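Glia-derived nexin (Homo sapiens, PDB 4DY0) inhibits serine proteases such as thrombin, trypsin and urokinase, binds heparin and promotes neurite extension by blocking thrombin. Local coordinates at residues A[278-283]-A[321-326]. Numbering follows the deposited sequence.
With SO4 (sulfate ion), chain D.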
# COMPACT_ATOMS: atom_id res chain seq x y z
N THR A 278 -5.71 14.14 -3.01
CA THR A 278 -5.28 12.90 -3.62
C THR A 278 -3.91 12.52 -3.08
O THR A 278 -2.96 13.29 -3.19
CB THR A 278 -5.20 13.03 -5.15
OG1 THR A 278 -6.46 13.47 -5.66
CG2 THR A 278 -4.82 11.71 -5.78
N ALA A 279 -3.83 11.33 -2.49
CA ALA A 279 -2.57 10.81 -1.97
C ALA A 279 -1.95 9.87 -2.98
O ALA A 279 -2.56 8.87 -3.37
CB ALA A 279 -2.82 10.08 -0.66
N VAL A 280 -0.73 10.18 -3.41
CA VAL A 280 -0.05 9.35 -4.39
C VAL A 280 1.47 9.34 -4.18
O VAL A 280 2.09 10.38 -3.97
CB VAL A 280 -0.36 9.82 -5.83
CG1 VAL A 280 -0.10 11.33 -5.96
CG2 VAL A 280 0.47 9.04 -6.83
N ALA A 281 2.05 8.15 -4.23
CA ALA A 281 3.49 8.00 -4.08
C ALA A 281 4.00 6.76 -4.80
O ALA A 281 3.29 5.76 -4.93
CB ALA A 281 3.87 7.94 -2.60
N GLN A 282 5.23 6.84 -5.29
CA GLN A 282 5.88 5.69 -5.88
C GLN A 282 7.15 5.40 -5.10
O GLN A 282 7.73 6.30 -4.50
CB GLN A 282 6.22 5.96 -7.35
CG GLN A 282 6.99 4.83 -8.01
CD GLN A 282 7.57 5.22 -9.35
OE1 GLN A 282 6.87 5.75 -10.21
NE2 GLN A 282 8.86 4.94 -9.54
N THR A 283 7.59 4.16 -5.12
CA THR A 283 8.78 3.81 -4.39
C THR A 283 9.41 2.54 -4.94
O THR A 283 8.73 1.67 -5.48
CB THR A 283 8.47 3.63 -2.89
OG1 THR A 283 9.65 3.87 -2.12
CG2 THR A 283 7.95 2.23 -2.60
N LEU A 321 8.89 -1.80 -8.23
CA LEU A 321 8.23 -0.51 -8.15
C LEU A 321 6.77 -0.62 -7.74
O LEU A 321 5.99 -1.35 -8.35
CB LEU A 321 8.31 0.21 -9.49
CG LEU A 321 9.72 0.34 -10.06
CD1 LEU A 321 9.67 0.82 -11.50
CD2 LEU A 321 10.57 1.26 -9.21
N GLN A 322 6.41 0.11 -6.68
CA GLN A 322 5.03 0.19 -6.25
C GLN A 322 4.55 1.64 -6.31
O GLN A 322 5.23 2.55 -5.83
CB GLN A 322 4.87 -0.34 -4.83
CG GLN A 322 3.45 -0.22 -4.30
CD GLN A 322 3.28 -0.85 -2.93
OE1 GLN A 322 3.53 -0.21 -1.90
NE2 GLN A 322 2.85 -2.11 -2.91
N LYS A 323 3.39 1.84 -6.92
CA LYS A 323 2.76 3.16 -6.93
C LYS A 323 1.35 3.04 -6.38
O LYS A 323 0.56 2.21 -6.82
CB LYS A 323 2.74 3.74 -8.34
CG LYS A 323 2.36 5.21 -8.39
CD LYS A 323 2.95 5.88 -9.62
CE LYS A 323 2.56 7.35 -9.70
NZ LYS A 323 3.34 8.06 -10.74
N ALA A 324 1.04 3.87 -5.39
CA ALA A 324 -0.26 3.82 -4.73
C ALA A 324 -0.92 5.18 -4.85
O ALA A 324 -0.27 6.21 -4.69
CB ALA A 324 -0.10 3.42 -3.27
N LYS A 325 -2.21 5.18 -5.14
CA LYS A 325 -2.94 6.42 -5.37
C LYS A 325 -4.36 6.31 -4.85
O LYS A 325 -5.13 5.45 -5.28
CB LYS A 325 -2.93 6.75 -6.86
CG LYS A 325 -3.69 8.01 -7.24
CD LYS A 325 -3.32 8.44 -8.65
CE LYS A 325 -4.14 9.63 -9.11
NZ LYS A 325 -3.68 10.11 -10.44
N ILE A 326 -4.70 7.18 -3.90
CA ILE A 326 -6.05 7.22 -3.36
C ILE A 326 -6.59 8.65 -3.38
O ILE A 326 -5.89 9.59 -3.02
CB ILE A 326 -6.09 6.68 -1.91
CG1 ILE A 326 -7.52 6.73 -1.36
CG2 ILE A 326 -5.16 7.48 -1.02
CD1 ILE A 326 -7.63 6.34 0.09
S SO4 D . 0.12 9.68 -12.20
O1 SO4 D . -0.57 10.98 -12.08
O2 SO4 D . 0.76 9.34 -10.91
O3 SO4 D . -0.87 8.63 -12.54
O4 SO4 D . 1.15 9.76 -13.26
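K323 and K325 rise on one face of an antiparallel strand pair, with V280 and Q282 of the partner strand beside them. CG2 of V280, turned anti to its backbone N, reaches over to the shaft of K323 and lies 3.9 Å from its CE, while CB of V280 meets CG of K325 at 4.0 Å. Further down the K323 chain, CB of Q282 packs against CD of K323, also at 4.0 Å. With CG anti to the backbone N (chi1 -169°) and an extended chain beyond it, K323 carries its NZ above the sheet, to the backbone O of D147 and of N148 and, by a weak bond of 2.9 Å, to O2 of a sulfate. K325, equally stretched, gives its NZ to the O of M145. Without the long chain of K323, as with an alanine here, those of D147 and N148 would probably lose their ammonium partner, and CG2 of V280 and CB of Q282 the methylenes they rest on. On the opposite face, CB of A279 touches CG2 of I326 at 3.5 Å; I326 also packs on F360, I362 and F372. A279, A281 and T283 each exchange two backbone hydrogen bonds with I326, A324 and Q322, respectively. Segment 321-326 also makes backbone hydrogen bonds to the parallel strand 162-170, so the contact joins neighbouring strands of the central beta-sheet A of the serpin fold.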